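Local coordinates for protein 3-methyladenine dna-glycosylase (PDB 2JHN) that belongs to the HhH-GPD superfamily of DNA base excision repair proteins, joining a mainly helical region to an N-terminal domain of TBP-like fold, at residues I126-Q129 with V135-K138; L241-A246 with D276-L281. The protein carries 1 engineered substitution. All coordinates share one frame; numbering follows the deposited sequence.

Two alanines, one in each contact, are consistent with the principle that a small side chain lets segments approach closely. Contact 1 joins neighbouring elements across a short connection, whereas contact 2 brings together helices 241-251 and 274-287, with 29 residues between the two segments. The contacts follow one another along the chain: contact 1 is complete before contact 2 begins. Their centres are 18 Å apart and their nearest atoms about 8 Å apart, so they do not touch. Contact 1 is well removed from the bound ligands, the side chain of Ile127 being about 11 Å from mercuribenzoic acid and that of Ala136 about 12 Å from a sodium ion. Both are largely buried and held by carbon-to-carbon packing.

Contact 1 (I126-Q129 with V135-K138); sequences IIQQ and VAEK
Ala136 presents its methyl group to CG2 of Ile127 and to the CA and side-chain base of Gln128, and these three residues account for all the surface buried between the segments, Ala136 for about half. The methyl carbon CB of Ala136 meets CA of Gln128 at 3.9 Å, packing against main chain as much as against side chain. The CA atoms of Gln128 and Ala136 come within 5.1 Å of each other.

Ile127 supplies its shorter branch. Its chi1 of -66° sets CG2 opposite the backbone N and beside the carbonyl carbon, from where it reaches Ala136 and lies 4.0 Å from Ala136 CB. The same methyl group also comes to 3.6 Å from the carbonyl O of Ala136, so it rests on the helix backbone as well as on the alanine. The Ile127 side chain also touches Leu139, about one turn further along helix 133-147, and Ile188 of helix 182-192.

Gln128 contributes the aliphatic base of its side chain: CG passes Ala136 CB at 4.0 Å, and the chain continues extended. It also packs on Phe133, Trp221 and Leu225. Nearby, Lys184 NZ donates to the carbonyl oxygens of Ile127 and Gln129, tying helix 182-192 to the turn.

Within the HhH-GPD region, the C-terminal end of helix 118-127 and the residues that follow it thus pack on the first turn of helix 133-147. The chemistry implies cohesion by van der Waals contact and burial of apolar surface, with polar ties supplied from outside the pair.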
loop_
_atom_site.group_PDB
_atom_site.type_symbol
_atom_site.label_atom_id
_atom_site.label_comp_id
_atom_site.label_asym_id
_atom_site.label_seq_id
_atom_site.Cartn_x
_atom_site.Cartn_y
_atom_site.Cartn_z
ATOM N N ILE A 126 1.793 -11.380 -2.911
ATOM C CA ILE A 126 1.874 -12.649 -3.582
ATOM C C ILE A 126 1.394 -12.535 -5.036
ATOM O O ILE A 126 2.072 -13.013 -5.963
ATOM C CB ILE A 126 1.050 -13.717 -2.829
ATOM C CG1 ILE A 126 1.711 -14.082 -1.494
ATOM C CG2 ILE A 126 0.887 -15.001 -3.721
ATOM C CD1 ILE A 126 0.781 -14.885 -0.572
ATOM N N ILE A 127 0.233 -11.899 -5.221
ATOM C CA ILE A 127 -0.303 -11.631 -6.574
ATOM C C ILE A 127 0.730 -10.966 -7.490
ATOM O O ILE A 127 0.898 -11.363 -8.657
ATOM C CB ILE A 127 -1.628 -10.834 -6.514
ATOM C CG1 ILE A 127 -2.736 -11.699 -5.863
ATOM C CG2 ILE A 127 -2.043 -10.292 -7.922
ATOM C CD1 ILE A 127 -4.020 -10.922 -5.538
ATOM N N GLN A 128 1.444 -9.986 -6.953
ATOM C CA GLN A 128 2.465 -9.262 -7.695
ATOM C C GLN A 128 3.720 -10.053 -8.128
ATOM O O GLN A 128 4.475 -9.582 -8.968
ATOM C CB GLN A 128 2.876 -8.045 -6.885
ATOM C CG GLN A 128 3.359 -6.875 -7.713
ATOM C CD GLN A 128 4.064 -5.879 -6.856
ATOM O OE1 GLN A 128 3.602 -5.550 -5.754
ATOM N NE2 GLN A 128 5.210 -5.397 -7.337
ATOM N N GLN A 129 3.944 -11.235 -7.560
ATOM C CA GLN A 129 5.144 -12.033 -7.872
ATOM C C GLN A 129 5.294 -12.268 -9.393
ATOM O O GLN A 129 4.376 -12.765 -10.048
ATOM C CB GLN A 129 5.165 -13.360 -7.075
ATOM C CG GLN A 129 5.259 -13.146 -5.541
ATOM C CD GLN A 129 5.277 -14.422 -4.690
ATOM O OE1 GLN A 129 4.815 -15.493 -5.104
ATOM N NE2 GLN A 129 5.816 -14.304 -3.486
ATOM N N VAL A 135 -0.816 -5.197 -13.980
ATOM C CA VAL A 135 -1.434 -6.544 -14.153
ATOM C C VAL A 135 -1.916 -7.116 -12.794
ATOM O O VAL A 135 -2.997 -7.720 -12.701
ATOM C CB VAL A 135 -0.471 -7.551 -14.891
ATOM C CG1 VAL A 135 -0.960 -8.994 -14.782
ATOM C CG2 VAL A 135 -0.291 -7.168 -16.372
ATOM N N ALA A 136 -1.118 -6.901 -11.747
ATOM C CA ALA A 136 -1.451 -7.348 -10.387
ATOM C C ALA A 136 -2.733 -6.696 -9.885
ATOM O O ALA A 136 -3.576 -7.357 -9.297
ATOM C CB ALA A 136 -0.300 -7.053 -9.421
ATOM N N GLU A 137 -2.863 -5.393 -10.116
ATOM C CA GLU A 137 -4.042 -4.641 -9.694
ATOM C C GLU A 137 -5.333 -5.067 -10.425
ATOM O O GLU A 137 -6.418 -5.080 -9.837
ATOM C CB GLU A 137 -3.777 -3.145 -9.843
ATOM C CG GLU A 137 -2.702 -2.628 -8.864
ATOM C CD GLU A 137 -3.226 -2.488 -7.437
ATOM O OE1 GLU A 137 -3.199 -3.495 -6.686
ATOM O OE2 GLU A 137 -3.662 -1.364 -7.071
ATOM N N LYS A 138 -5.212 -5.410 -11.710
ATOM C CA LYS A 138 -6.361 -5.956 -12.445
ATOM C C LYS A 138 -6.789 -7.298 -11.869
ATOM O O LYS A 138 -7.985 -7.574 -11.771
ATOM C CB LYS A 138 -6.049 -6.089 -13.944
ATOM C CG LYS A 138 -5.970 -4.753 -14.634
ATOM C CD LYS A 138 -5.718 -4.914 -16.122
ATOM C CE LYS A 138 -5.471 -3.552 -16.738
ATOM N NZ LYS A 138 -5.650 -3.602 -18.218
#

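Contact 2 (L241-A246 with D276-L281); sequences LGVRRA and DILFYL
Val243 has a chi1 of 170°, which places CG2 opposite its carbonyl carbon and beside the backbone N, facing Leu278. In Leu278 it is CG that is swung opposite the backbone N (chi1 174°), carrying the end of the side chain closer to helix 241-251 than its starting direction would suggest. The two side chains cross at about a right angle, and their methyl groups, Val243 CG2 and Leu278 CD1, meet at 3.5 Å.

About one helical turn further along each segment, a second apolar pair brings the backbones closer. Ala246 points at Leu281, whose CD2 lies 3.9 Å from Ala246 CB. The alanine methyl also approaches the main chain, with CB 3.7 Å from Leu281 O. The CA atoms of Ala246 and Leu281 are 5.8 Å apart.

Phe236 packs on both Val243 and Leu281, while Arg245 forms a salt bridge with Asp285, adding a polar link between the same two helices. Val243 N is hydrogen-bonded to Asp240 OD2 just before helix 241-251. Pro237, which touches Leu278, and Asp240 probably correspond to the Gly/Pro-rich loop and aspartate that the letters GPD stand for.

Dispersion and hydrophobic burial in two methyl-rich pairs therefore hold the helices together, and the salt bridge of Arg245 with Asp285 adds an electrostatic tie beside them.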
loop_
_atom_site.group_PDB
_atom_site.type_symbol
_atom_site.label_atom_id
_atom_site.label_comp_id
_atom_site.label_asym_id
_atom_site.label_seq_id
_atom_site.Cartn_x
_atom_site.Cartn_y
_atom_site.Cartn_z
ATOM N N LEU A 241 12.872 -4.523 -8.319
ATOM C CA LEU A 241 13.473 -3.979 -9.560
ATOM C C LEU A 241 13.166 -2.492 -9.805
ATOM O O LEU A 241 14.022 -1.755 -10.261
ATOM C CB LEU A 241 13.060 -4.808 -10.771
ATOM C CG LEU A 241 14.126 -5.884 -10.979
ATOM C CD1 LEU A 241 13.622 -7.269 -10.616
ATOM C CD2 LEU A 241 14.606 -5.814 -12.415
ATOM N N GLY A 242 11.947 -2.072 -9.486
ATOM C CA GLY A 242 11.613 -0.655 -9.499
ATOM C C GLY A 242 12.441 0.178 -8.538
ATOM O O GLY A 242 12.868 1.295 -8.877
ATOM N N VAL A 243 12.674 -0.350 -7.335
ATOM C CA VAL A 243 13.520 0.329 -6.354
ATOM C C VAL A 243 14.956 0.461 -6.874
ATOM O O VAL A 243 15.557 1.534 -6.785
ATOM C CB VAL A 243 13.481 -0.390 -4.969
ATOM C CG1 VAL A 243 14.544 0.164 -4.014
ATOM C CG2 VAL A 243 12.080 -0.260 -4.338
ATOM N N ARG A 244 15.505 -0.632 -7.415
ATOM C CA ARG A 244 16.877 -0.610 -7.943
ATOM C C ARG A 244 17.035 0.433 -9.068
ATOM O O ARG A 244 17.973 1.246 -9.043
ATOM C CB ARG A 244 17.299 -2.019 -8.393
ATOM C CG ARG A 244 17.500 -2.998 -7.229
ATOM C CD ARG A 244 17.768 -4.428 -7.752
ATOM N NE ARG A 244 18.942 -4.443 -8.629
ATOM C CZ ARG A 244 19.129 -5.312 -9.619
ATOM N NH1 ARG A 244 18.224 -6.244 -9.871
ATOM N NH2 ARG A 244 20.230 -5.249 -10.357
ATOM N N ARG A 245 16.086 0.436 -9.999
ATOM C CA ARG A 245 16.039 1.435 -11.084
ATOM C C ARG A 245 16.024 2.877 -10.563
ATOM O O ARG A 245 16.835 3.704 -10.993
ATOM C CB ARG A 245 14.846 1.207 -12.007
ATOM C CG ARG A 245 14.890 -0.077 -12.846
ATOM C CD ARG A 245 13.788 -0.109 -13.932
ATOM N NE ARG A 245 12.424 -0.084 -13.418
ATOM C CZ ARG A 245 11.613 -1.141 -13.339
ATOM N NH1 ARG A 245 12.018 -2.346 -13.746
ATOM N NH2 ARG A 245 10.385 -0.997 -12.849
ATOM N N ALA A 246 15.128 3.170 -9.616
ATOM C CA ALA A 246 15.015 4.521 -9.050
ATOM C C ALA A 246 16.276 4.980 -8.320
ATOM O O ALA A 246 16.755 6.105 -8.529
ATOM C CB ALA A 246 13.762 4.620 -8.142
ATOM N N ASP A 276 9.338 5.915 4.123
ATOM C CA ASP A 276 8.706 7.056 3.462
ATOM C C ASP A 276 9.364 7.304 2.112
ATOM O O ASP A 276 8.702 7.475 1.077
ATOM C CB ASP A 276 8.883 8.302 4.350
ATOM C CG ASP A 276 8.228 8.146 5.687
ATOM O OD1 ASP A 276 6.989 8.264 5.755
ATOM O OD2 ASP A 276 8.957 7.916 6.690
ATOM N N ILE A 277 10.691 7.296 2.107
ATOM C CA ILE A 277 11.422 7.494 0.842
ATOM C C ILE A 277 11.090 6.410 -0.197
ATOM O O ILE A 277 11.047 6.665 -1.395
ATOM C CB ILE A 277 12.958 7.606 1.115
ATOM C CG1 ILE A 277 13.218 8.868 1.954
ATOM C CG2 ILE A 277 13.780 7.561 -0.205
ATOM C CD1 ILE A 277 14.605 8.876 2.654
ATOM N N LEU A 278 10.849 5.188 0.262
ATOM C CA LEU A 278 10.449 4.127 -0.627
ATOM C C LEU A 278 9.224 4.501 -1.491
ATOM O O LEU A 278 9.197 4.208 -2.692
ATOM C CB LEU A 278 10.112 2.887 0.215
ATOM C CG LEU A 278 9.524 1.678 -0.519
ATOM C CD1 LEU A 278 10.504 1.089 -1.518
ATOM C CD2 LEU A 278 9.063 0.650 0.487
ATOM N N PHE A 279 8.221 5.138 -0.888
ATOM C CA PHE A 279 7.025 5.560 -1.645
ATOM C C PHE A 279 7.357 6.646 -2.707
ATOM O O PHE A 279 6.804 6.620 -3.819
ATOM C CB PHE A 279 5.914 6.037 -0.706
ATOM C CG PHE A 279 5.110 4.907 -0.070
ATOM C CD1 PHE A 279 5.735 3.840 0.572
ATOM C CD2 PHE A 279 3.699 4.936 -0.106
ATOM C CE1 PHE A 279 4.977 2.802 1.184
ATOM C CE2 PHE A 279 2.937 3.914 0.507
ATOM C CZ PHE A 279 3.580 2.842 1.145
ATOM N N TYR A 280 8.248 7.575 -2.347
ATOM C CA TYR A 280 8.794 8.560 -3.324
ATOM C C TYR A 280 9.545 7.865 -4.470
ATOM O O TYR A 280 9.437 8.301 -5.612
ATOM C CB TYR A 280 9.703 9.597 -2.632
ATOM C CG TYR A 280 8.920 10.626 -1.808
ATOM C CD1 TYR A 280 8.481 10.315 -0.524
ATOM C CD2 TYR A 280 8.612 11.903 -2.334
ATOM C CE1 TYR A 280 7.729 11.234 0.248
ATOM C CE2 TYR A 280 7.891 12.855 -1.558
ATOM C CZ TYR A 280 7.447 12.503 -0.275
ATOM O OH TYR A 280 6.728 13.385 0.477
ATOM N N LEU A 281 10.286 6.791 -4.166
ATOM C CA LEU A 281 11.004 6.012 -5.195
ATOM C C LEU A 281 10.010 5.278 -6.126
ATOM O O LEU A 281 10.235 5.210 -7.335
ATOM C CB LEU A 281 12.002 5.027 -4.568
ATOM C CG LEU A 281 13.171 5.639 -3.789
ATOM C CD1 LEU A 281 13.994 4.555 -3.107
ATOM C CD2 LEU A 281 14.089 6.515 -4.692
#